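Local coordinates for protein putative Type I topoisomerase (PDB 3M4A) that probably relaxes supercoiled DNA as a type IB topoisomerase, cutting one strand, letting the DNA rotate about the other and resealing it without ATP, at residues R158-D163 with V167-K172; D237-G242 with L278-A283; F295-D300 with E333-L338. All blocks are in the same frame, centred on the assembly; numbering follows the deposited sequence. Where two conformers were deposited one is given.

Contact 1 of 3, residues R158-D163 with V167-K172; sequences RHVVVD and VTFRFK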
loop_
_atom_site.group_PDB
_atom_site.type_symbol
_atom_site.label_atom_id
_atom_site.label_comp_id
_atom_site.label_asym_id
_atom_site.label_seq_id
_atom_site.Cartn_x
_atom_site.Cartn_y
_atom_site.Cartn_z
ATOM N N ARG A 158 3.710 -22.860 -4.894
ATOM C CA ARG A 158 5.085 -23.131 -5.310
ATOM C C ARG A 158 5.970 -21.898 -5.358
ATOM O O ARG A 158 7.191 -22.004 -5.489
ATOM C CB ARG A 158 5.115 -23.831 -6.680
ATOM C CG ARG A 158 4.911 -22.932 -7.876
ATOM C CD ARG A 158 5.141 -23.704 -9.158
ATOM N NE ARG A 158 4.739 -22.947 -10.344
ATOM C CZ ARG A 158 5.522 -22.114 -11.014
ATOM N NH1 ARG A 158 6.769 -21.898 -10.619
ATOM N NH2 ARG A 158 5.051 -21.482 -12.080
ATOM N N HIS A 159 5.353 -20.727 -5.207
ATOM C CA HIS A 159 6.048 -19.461 -5.305
ATOM C C HIS A 159 6.576 -18.911 -3.980
ATOM O O HIS A 159 7.167 -17.828 -3.969
ATOM C CB HIS A 159 5.111 -18.416 -5.886
ATOM C CG HIS A 159 4.825 -18.603 -7.338
ATOM N ND1 HIS A 159 3.569 -18.429 -7.883
ATOM C CD2 HIS A 159 5.637 -18.948 -8.357
ATOM C CE1 HIS A 159 3.636 -18.632 -9.189
ATOM N NE2 HIS A 159 4.880 -18.939 -9.501
ATOM N N VAL A 160 6.348 -19.616 -2.879
ATOM C CA VAL A 160 6.698 -19.093 -1.559
ATOM C C VAL A 160 7.342 -20.151 -0.687
ATOM O O VAL A 160 7.064 -21.343 -0.849
ATOM C CB VAL A 160 5.436 -18.537 -0.860
ATOM C CG1 VAL A 160 4.483 -19.647 -0.458
ATOM C CG2 VAL A 160 5.807 -17.660 0.352
ATOM N N VAL A 161 8.205 -19.703 0.228
ATOM C CA VAL A 161 8.754 -20.567 1.295
ATOM C C VAL A 161 8.846 -19.726 2.585
ATOM O O VAL A 161 9.083 -18.524 2.529
ATOM C CB VAL A 161 10.137 -21.182 0.914
ATOM C CG1 VAL A 161 11.237 -20.141 0.917
ATOM C CG2 VAL A 161 10.488 -22.362 1.852
ATOM N N VAL A 162 8.651 -20.379 3.724
ATOM C CA VAL A 162 8.734 -19.747 5.036
ATOM C C VAL A 162 9.893 -20.386 5.814
ATOM O O VAL A 162 9.966 -21.603 5.952
ATOM C CB VAL A 162 7.415 -19.913 5.819
ATOM C CG1 VAL A 162 7.468 -19.187 7.148
ATOM C CG2 VAL A 162 6.213 -19.432 4.976
ATOM N N ASP A 163 10.818 -19.564 6.291
ATOM C CA ASP A 163 11.929 -20.035 7.133
ATOM C C ASP A 163 11.926 -19.163 8.385
ATOM O O ASP A 163 12.359 -18.014 8.356
ATOM C CB ASP A 163 13.228 -19.956 6.339
ATOM C CG ASP A 163 14.440 -20.371 7.137
ATOM O OD1 ASP A 163 14.345 -21.302 7.966
ATOM O OD2 ASP A 163 15.497 -19.757 6.896
ATOM N N VAL A 167 9.594 -14.775 5.161
ATOM C CA VAL A 167 8.775 -15.332 4.065
ATOM C C VAL A 167 9.438 -14.863 2.775
ATOM O O VAL A 167 9.657 -13.679 2.611
ATOM C CB VAL A 167 7.314 -14.850 4.101
ATOM C CG1 VAL A 167 6.518 -15.400 2.928
ATOM C CG2 VAL A 167 6.629 -15.254 5.408
ATOM N N THR A 168 9.760 -15.789 1.880
ATOM C CA THR A 168 10.416 -15.443 0.617
ATOM C C THR A 168 9.519 -15.856 -0.540
ATOM O O THR A 168 9.022 -16.958 -0.562
ATOM C CB THR A 168 11.793 -16.139 0.473
ATOM O OG1 THR A 168 12.677 -15.677 1.506
ATOM C CG2 THR A 168 12.426 -15.846 -0.882
ATOM N N PHE A 169 9.339 -14.951 -1.495
ATOM C CA PHE A 169 8.581 -15.217 -2.708
ATOM C C PHE A 169 9.531 -15.206 -3.892
ATOM O O PHE A 169 10.372 -14.327 -3.988
ATOM C CB PHE A 169 7.552 -14.108 -2.919
ATOM C CG PHE A 169 6.547 -13.994 -1.817
ATOM C CD1 PHE A 169 5.348 -14.691 -1.877
ATOM C CD2 PHE A 169 6.786 -13.173 -0.725
ATOM C CE1 PHE A 169 4.408 -14.576 -0.861
ATOM C CE2 PHE A 169 5.834 -13.058 0.291
ATOM C CZ PHE A 169 4.652 -13.748 0.209
ATOM N N ARG A 170 9.383 -16.169 -4.805
ATOM C CA ARG A 170 10.174 -16.222 -6.042
ATOM C C ARG A 170 9.199 -16.625 -7.152
ATOM O O ARG A 170 8.626 -17.684 -7.093
ATOM C CB ARG A 170 11.305 -17.252 -5.918
ATOM C CG ARG A 170 12.367 -16.898 -4.885
ATOM C CD ARG A 170 13.640 -17.787 -4.969
ATOM N NE ARG A 170 14.495 -17.537 -3.806
ATOM C CZ ARG A 170 15.496 -16.654 -3.734
ATOM N NH1 ARG A 170 15.871 -15.931 -4.778
ATOM N NH2 ARG A 170 16.153 -16.506 -2.585
ATOM N N PHE A 171 8.955 -15.731 -8.102
ATOM C CA PHE A 171 7.956 -15.980 -9.139
ATOM C C PHE A 171 8.246 -15.178 -10.396
ATOM O O PHE A 171 8.954 -14.172 -10.350
ATOM C CB PHE A 171 6.542 -15.675 -8.627
ATOM C CG PHE A 171 6.320 -14.244 -8.241
ATOM C CD1 PHE A 171 5.705 -13.356 -9.120
ATOM C CD2 PHE A 171 6.678 -13.791 -6.982
ATOM C CE1 PHE A 171 5.499 -12.038 -8.765
ATOM C CE2 PHE A 171 6.475 -12.473 -6.616
ATOM C CZ PHE A 171 5.879 -11.593 -7.508
ATOM N N LYS A 172 7.696 -15.640 -11.517
ATOM C CA LYS A 172 7.735 -14.888 -12.775
ATOM C C LYS A 172 6.669 -13.810 -12.710
ATOM O O LYS A 172 5.475 -14.116 -12.682
ATOM C CB LYS A 172 7.478 -15.812 -13.974
ATOM C CG LYS A 172 7.544 -15.103 -15.324
ATOM C CD LYS A 172 7.274 -16.028 -16.518
ATOM C CE LYS A 172 8.233 -17.210 -16.561
ATOM N NZ LYS A 172 8.558 -17.654 -17.947
HETATM O O HOH W 1 6.799 -18.576 -11.750
HETATM O O HOH W 2 12.246 -17.642 3.549
#
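With CG anti to its carbonyl carbon (chi1 -72°), His159 lays its imidazole against Phe171 CB. The backbone brings Phe171 CB over the imidazole, and chi1 62° turns the phenyl ring away from it toward Leu155. This CH-pi contact puts Phe171 CB 3.7 Å from the His159 ring centroid; Arg158 CG lies over the opposite face. The ring's nitrogens fix its rotation, ND1 bonding to Arg156 N and NE2 sharing a hydrogen bond with a water that accepts from Lys172 N.

Farther along, Val160 CG2 wedges between two neighbours. Val160 CG2 presses on Val167 CG1 at 3.5 Å, tighter than usual for carbons, and covers one face of the Phe169 ring, whose centroid is 4.0 Å from it. Val161 and Thr168 lie side by side on the other face of the sheet. They form a hydrogen-bonded antiparallel pair, Thr168 N to Val161 O at 2.9 Å and Val161 N to Thr168 O at 3.0 Å, and Arg170 N adds a bond to His159 O.

Val160, Val162 and Phe169 rest on helix 186-196: an antiparallel beta hairpin, part of a three-stranded sheet with one apolar face packed on a helix.

Contact 2 of 3, residues D237-G242 with L278-A283; sequences DFRTWG and LGNTPA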
loop_
_atom_site.group_PDB
_atom_site.type_symbol
_atom_site.label_atom_id
_atom_site.label_comp_id
_atom_site.label_asym_id
_atom_site.label_seq_id
_atom_site.Cartn_x
_atom_site.Cartn_y
_atom_site.Cartn_z
ATOM N N ASP A 237 -1.013 2.819 -5.413
ATOM C CA ASP A 237 -0.429 3.743 -4.448
ATOM C C ASP A 237 0.544 3.042 -3.488
ATOM O O ASP A 237 1.474 3.672 -2.990
ATOM C CB ASP A 237 -1.512 4.501 -3.678
ATOM C CG ASP A 237 -2.256 5.491 -4.559
ATOM O OD1 ASP A 237 -1.607 6.451 -5.025
ATOM O OD2 ASP A 237 -3.474 5.300 -4.788
ATOM N N PHE A 238 0.368 1.751 -3.234
ATOM C CA PHE A 238 1.354 1.031 -2.401
ATOM C C PHE A 238 2.708 0.927 -3.099
ATOM O O PHE A 238 3.755 0.927 -2.438
ATOM C CB PHE A 238 0.888 -0.379 -2.060
ATOM C CG PHE A 238 -0.253 -0.444 -1.076
ATOM C CD1 PHE A 238 -0.095 0.023 0.226
ATOM C CD2 PHE A 238 -1.459 -1.016 -1.443
ATOM C CE1 PHE A 238 -1.129 -0.051 1.136
ATOM C CE2 PHE A 238 -2.513 -1.097 -0.533
ATOM C CZ PHE A 238 -2.345 -0.614 0.764
ATOM N N ARG A 239 2.698 0.860 -4.431
ATOM C CA ARG A 239 3.941 0.741 -5.187
ATOM C C ARG A 239 4.654 2.077 -5.363
ATOM O O ARG A 239 5.870 2.138 -5.261
ATOM C CB ARG A 239 3.704 0.040 -6.527
ATOM C CG ARG A 239 3.580 -1.463 -6.334
ATOM C CD ARG A 239 3.001 -2.164 -7.545
ATOM N NE ARG A 239 3.816 -1.967 -8.753
ATOM C CZ ARG A 239 4.933 -2.637 -9.035
ATOM N NH1 ARG A 239 5.423 -3.545 -8.198
ATOM N NH2 ARG A 239 5.563 -2.396 -10.179
ATOM N N THR A 240 3.899 3.155 -5.562
ATOM C CA THR A 240 4.495 4.486 -5.629
ATOM C C THR A 240 4.989 4.942 -4.233
ATOM O O THR A 240 6.111 5.405 -4.091
ATOM C CB THR A 240 3.520 5.521 -6.224
ATOM O OG1 THR A 240 2.321 5.576 -5.443
ATOM C CG2 THR A 240 3.169 5.165 -7.675
ATOM N N TRP A 241 4.169 4.769 -3.200
ATOM C CA TRP A 241 4.626 5.027 -1.828
ATOM C C TRP A 241 5.805 4.132 -1.460
ATOM O O TRP A 241 6.844 4.612 -1.007
ATOM C CB TRP A 241 3.487 4.814 -0.826
ATOM C CG TRP A 241 3.910 4.900 0.608
ATOM C CD1 TRP A 241 4.106 3.848 1.478
ATOM C CD2 TRP A 241 4.189 6.089 1.353
ATOM N NE1 TRP A 241 4.466 4.319 2.712
ATOM C CE2 TRP A 241 4.542 5.688 2.669
ATOM C CE3 TRP A 241 4.183 7.455 1.045
ATOM C CZ2 TRP A 241 4.886 6.600 3.665
ATOM C CZ3 TRP A 241 4.511 8.366 2.048
ATOM C CH2 TRP A 241 4.871 7.938 3.336
ATOM N N GLY A 242 5.659 2.822 -1.659
ATOM C CA GLY A 242 6.735 1.887 -1.311
ATOM C C GLY A 242 8.011 2.054 -2.102
ATOM O O GLY A 242 9.102 1.962 -1.534
ATOM N N LEU A 278 10.732 -3.461 -7.849
ATOM C CA LEU A 278 9.396 -3.264 -8.436
ATOM C C LEU A 278 9.153 -4.095 -9.700
ATOM O O LEU A 278 8.002 -4.244 -10.138
ATOM C CB LEU A 278 9.180 -1.793 -8.776
ATOM C CG LEU A 278 9.093 -0.833 -7.584
ATOM C CD1 LEU A 278 8.960 0.610 -8.051
ATOM C CD2 LEU A 278 7.912 -1.189 -6.677
ATOM N N GLY A 279 10.224 -4.624 -10.279
ATOM C CA GLY A 279 10.123 -5.392 -11.523
ATOM C C GLY A 279 9.796 -4.515 -12.721
ATOM O O GLY A 279 9.022 -4.904 -13.607
ATOM N N ASN A 280 10.399 -3.332 -12.756
ATOM C CA ASN A 280 10.218 -2.344 -13.814
ATOM C C ASN A 280 11.557 -1.897 -14.363
ATOM O O ASN A 280 12.591 -2.144 -13.752
ATOM C CB ASN A 280 9.506 -1.114 -13.263
ATOM C CG ASN A 280 8.032 -1.341 -13.058
ATOM O OD1 ASN A 280 7.557 -1.327 -11.945
ATOM N ND2 ASN A 280 7.305 -1.557 -14.141
ATOM N N THR A 281 11.527 -1.199 -15.487
ATOM C CA THR A 281 12.741 -0.611 -16.031
ATOM C C THR A 281 13.135 0.570 -15.137
ATOM O O THR A 281 12.277 1.169 -14.490
ATOM C CB THR A 281 12.539 -0.133 -17.482
ATOM O OG1 THR A 281 11.622 0.964 -17.518
ATOM C CG2 THR A 281 11.994 -1.280 -18.340
ATOM N N PRO A 282 14.438 0.879 -15.063
ATOM C CA PRO A 282 14.853 2.114 -14.377
ATOM C C PRO A 282 14.137 3.377 -14.873
ATOM O O PRO A 282 13.764 4.230 -14.070
ATOM C CB PRO A 282 16.352 2.181 -14.661
ATOM C CG PRO A 282 16.748 0.756 -14.852
ATOM C CD PRO A 282 15.598 0.103 -15.538
ATOM N N ALA A 283 13.935 3.498 -16.180
ATOM C CA ALA A 283 13.238 4.650 -16.726
ATOM C C ALA A 283 11.803 4.797 -16.194
ATOM O O ALA A 283 11.368 5.906 -15.849
ATOM C CB ALA A 283 13.245 4.603 -18.277
HETATM O O HOH W 3 4.196 -1.812 -13.200
#
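Arg239 reaches from helix 235-254 to Leu278 and Asn280, where helix 260-278 ends and the chain turns into helix 282-289. Its CB points toward that turn, and the chain runs on extended through CG to CD, then bends at chi3 (60°), which swings the guanidinium around to Leu278. Arg239 CZ lies 4.1 Å from Leu278 CD2, the methyl that covers one guanidinium face near its rim, and Arg239 NH1 is nearer to the same CD2, at 3.7 Å. The two side chains slide past each other in opposite directions.

At the tip the contact becomes polar. Arg239 NH1 gives a weak bond to Leu278 O at 3.3 Å and has a stronger partner in Arg135 O. Arg239 NH2 binds Leu278 O at 3.1 Å, the oxygen lying in the guanidinium plane and the N-H pointing fairly straight at it (158°). One helix-end carbonyl thus takes both nitrogens, which probably suits the partial negative charge there. In one of two conformers of Asn280, its OD1 comes within 2.9 Å of Arg239 NH2, but the angle is too poor for a hydrogen bond and the approach is tentative.

Gly279, with positive phi, breaks the helix, and its O binds Arg137 NH2, bringing a second guanidinium beside that of Arg239. Thr281 then N-caps helix 282-289 through Val284 N, and Tyr289 of that helix touches both Arg239 and Leu278. Gathered around the turn between helices 260-278 and 282-289, Arg137, Arg239, Asn280 and Tyr289 probably form the pocket for the scissile phosphate, as in other type IB topoisomerases, although the DNA in this crystal lies about 14 Å from the contact at the nearest atoms.

Contact 3 of 3, residues F295-D300 with E333-L338; sequences FDRYLD and ESERTL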
loop_
_atom_site.group_PDB
_atom_site.type_symbol
_atom_site.label_atom_id
_atom_site.label_comp_id
_atom_site.label_asym_id
_atom_site.label_seq_id
_atom_site.Cartn_x
_atom_site.Cartn_y
_atom_site.Cartn_z
ATOM N N PHE A 295 14.858 12.787 -4.176
ATOM C CA PHE A 295 16.121 13.015 -4.895
ATOM C C PHE A 295 16.590 14.468 -4.733
ATOM O O PHE A 295 17.770 14.703 -4.495
ATOM C CB PHE A 295 15.960 12.669 -6.379
ATOM C CG PHE A 295 15.929 11.186 -6.669
ATOM C CD1 PHE A 295 15.859 10.240 -5.648
ATOM C CD2 PHE A 295 15.969 10.737 -7.976
ATOM C CE1 PHE A 295 15.842 8.886 -5.936
ATOM C CE2 PHE A 295 15.950 9.365 -8.266
ATOM C CZ PHE A 295 15.880 8.453 -7.233
ATOM N N ASP A 296 15.665 15.421 -4.838
ATOM C CA ASP A 296 15.964 16.841 -4.544
ATOM C C ASP A 296 16.613 17.001 -3.172
ATOM O O ASP A 296 17.676 17.619 -3.028
ATOM C CB ASP A 296 14.707 17.712 -4.580
ATOM C CG ASP A 296 14.130 17.890 -5.973
ATOM O OD1 ASP A 296 14.843 17.689 -6.987
ATOM O OD2 ASP A 296 12.938 18.230 -6.034
ATOM N N ARG A 297 15.998 16.415 -2.145
ATOM C CA ARG A 297 16.569 16.524 -0.814
ATOM C C ARG A 297 17.955 15.899 -0.731
ATOM O O ARG A 297 18.879 16.482 -0.150
ATOM C CB ARG A 297 15.617 15.941 0.236
ATOM C CG ARG A 297 14.297 16.662 0.329
ATOM C CD ARG A 297 14.381 18.126 0.786
ATOM N NE ARG A 297 13.028 18.651 0.772
ATOM C CZ ARG A 297 12.413 19.147 -0.304
ATOM N NH1 ARG A 297 13.056 19.244 -1.465
ATOM N NH2 ARG A 297 11.157 19.555 -0.231
ATOM N N TYR A 298 18.127 14.724 -1.337
ATOM C CA TYR A 298 19.426 14.065 -1.343
ATOM C C TYR A 298 20.504 14.955 -1.959
ATOM O O TYR A 298 21.605 15.067 -1.429
ATOM C CB TYR A 298 19.345 12.733 -2.094
ATOM C CG TYR A 298 20.640 11.972 -2.055
ATOM C CD1 TYR A 298 21.075 11.366 -0.877
ATOM C CD2 TYR A 298 21.458 11.885 -3.187
ATOM C CE1 TYR A 298 22.272 10.676 -0.829
ATOM C CE2 TYR A 298 22.653 11.191 -3.155
ATOM C CZ TYR A 298 23.063 10.591 -1.980
ATOM O OH TYR A 298 24.259 9.908 -1.930
ATOM N N LEU A 299 20.171 15.594 -3.068
ATOM C CA LEU A 299 21.106 16.480 -3.771
ATOM C C LEU A 299 21.476 17.732 -2.965
ATOM O O LEU A 299 22.543 18.321 -3.184
ATOM C CB LEU A 299 20.542 16.862 -5.142
ATOM C CG LEU A 299 20.560 15.698 -6.136
ATOM C CD1 LEU A 299 19.788 16.035 -7.398
ATOM C CD2 LEU A 299 21.972 15.288 -6.467
ATOM N N ASP A 300 20.617 18.104 -2.025
ATOM C CA ASP A 300 20.881 19.177 -1.070
ATOM C C ASP A 300 21.450 18.662 0.264
ATOM O O ASP A 300 21.526 19.420 1.237
ATOM C CB ASP A 300 19.591 19.973 -0.825
ATOM C CG ASP A 300 19.244 20.911 -1.984
ATOM O OD1 ASP A 300 20.122 21.177 -2.824
ATOM O OD2 ASP A 300 18.097 21.375 -2.045
ATOM N N GLU A 333 6.295 16.538 3.302
ATOM C CA GLU A 333 5.658 17.751 3.826
ATOM C C GLU A 333 6.552 19.006 3.689
ATOM O O GLU A 333 6.031 20.125 3.587
ATOM C CB GLU A 333 5.180 17.535 5.272
ATOM C CG GLU A 333 3.941 16.635 5.329
ATOM C CD GLU A 333 3.462 16.311 6.740
ATOM O OE1 GLU A 333 4.293 16.268 7.684
ATOM O OE2 GLU A 333 2.238 16.073 6.887
ATOM N N SER A 334 7.871 18.836 3.644
ATOM C CA SER A 334 8.758 19.989 3.477
ATOM C C SER A 334 8.581 20.682 2.120
ATOM O O SER A 334 8.936 21.853 1.983
ATOM C CB SER A 334 10.223 19.597 3.681
ATOM O OG SER A 334 10.715 18.815 2.615
ATOM N N GLU A 335 8.049 19.973 1.125
ATOM C CA GLU A 335 7.832 20.562 -0.199
ATOM C C GLU A 335 6.712 21.605 -0.128
ATOM O O GLU A 335 6.778 22.643 -0.793
ATOM C CB GLU A 335 7.508 19.475 -1.231
ATOM C CG GLU A 335 7.407 19.966 -2.699
ATOM C CD GLU A 335 8.740 20.340 -3.348
ATOM O OE1 GLU A 335 9.816 20.202 -2.737
ATOM O OE2 GLU A 335 8.706 20.783 -4.512
ATOM N N ARG A 336 5.694 21.330 0.684
ATOM C CA ARG A 336 4.623 22.291 0.946
ATOM C C ARG A 336 5.184 23.535 1.612
ATOM O O ARG A 336 4.854 24.660 1.223
ATOM C CB ARG A 336 3.546 21.667 1.842
ATOM C CG ARG A 336 2.395 22.606 2.208
ATOM C CD ARG A 336 1.311 21.881 2.971
ATOM N NE ARG A 336 0.697 20.827 2.164
ATOM C CZ ARG A 336 -0.203 21.030 1.199
ATOM N NH1 ARG A 336 -0.626 22.260 0.898
ATOM N NH2 ARG A 336 -0.691 19.997 0.527
ATOM N N THR A 337 6.035 23.321 2.613
ATOM C CA THR A 337 6.652 24.414 3.361
ATOM C C THR A 337 7.560 25.268 2.474
ATOM O O THR A 337 7.709 26.466 2.724
ATOM C CB THR A 337 7.460 23.882 4.561
ATOM O OG1 THR A 337 6.611 23.067 5.382
ATOM C CG2 THR A 337 8.026 25.033 5.394
ATOM N N LEU A 338 8.144 24.636 1.450
ATOM C CA LEU A 338 9.056 25.259 0.477
ATOM C C LEU A 338 10.498 24.949 0.867
ATOM O O LEU A 338 11.034 23.894 0.509
ATOM C CB LEU A 338 8.835 26.779 0.331
ATOM C CG LEU A 338 9.444 27.464 -0.902
ATOM C CD1 LEU A 338 8.730 28.780 -1.195
ATOM C CD2 LEU A 338 10.951 27.698 -0.755
HETATM O O HOH W 4 12.149 20.223 -4.201
#
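The guanidinium of Arg297 meets Ser334 and Glu335 at its edge, with both partners close to its plane. NE and NH2 together grip one atom, Ser334 OG: Arg297 NE stands 3.0 Å from that OG and NH2 is equally near. The remaining N-H of Arg297 NH2 turns to Glu335 OE1, 2.9 Å away, in a nearly straight bond (166°) that forms a salt bridge. Here OE1 uses its anti lone pair, on the side away from OE2, and the carboxylate lies nearly coplanar with the guanidinium, the planes 24° apart. Along the NH1 edge, also in plane, sits a water that accepts from Arg297 NH1 at 3.0 Å.

Torsions on both sides bring these groups together. The first bond of the Arg297 side chain is aimed at 333-338 and the chain folds at chi2 (-64°), while Glu335 starts out with CG anti to its backbone N and bends at chi2, which curls OE1 back to the arginine. Ser334 OG is also bonded to Met331 O, so the hydroxyl that accepts twice from Arg297 is anchored to its own helix as well. Tyr307 touches both Arg297 and Ser334, and Glu335 leans on Trp92 of helix 91-113.

The water ties the site to a second acid: it donates to Glu335 OE1 at 2.8 Å and to Asp296 OD2 at 2.8 Å. These two carboxylate oxygens are 5.0 Å apart, and their mutual repulsion is probably eased by the guanidinium and the bridging water. The cation directs its N-H groups in plane to a neutral hydroxyl, a carboxylate and a water, so its orientation is set by hydrogen bonds as well as by charge, while solvent at this surface probably weakens the electrostatic part.

The three contacts follow in series along the chain. Contact 1 is a beta hairpin about 20 Å from the chain centre; contact 2 is buried nearer that centre, in the same catalytic core; contact 3 lies on the surface, where helix 323-337 meets helix 292-299. Contact 2 has its centre about 20 Å from that of each of the others, whereas the centres of contacts 1 and 3 are about 37 Å apart, and none of them touch. Contacts 2 and 3 are linked through consecutive helices 282-289 and 292-299, and helix 323-337 also packs on Trp241 of helix 235-254. The probable active-site turn thus sits between a peripheral sheet and the C-terminal helix.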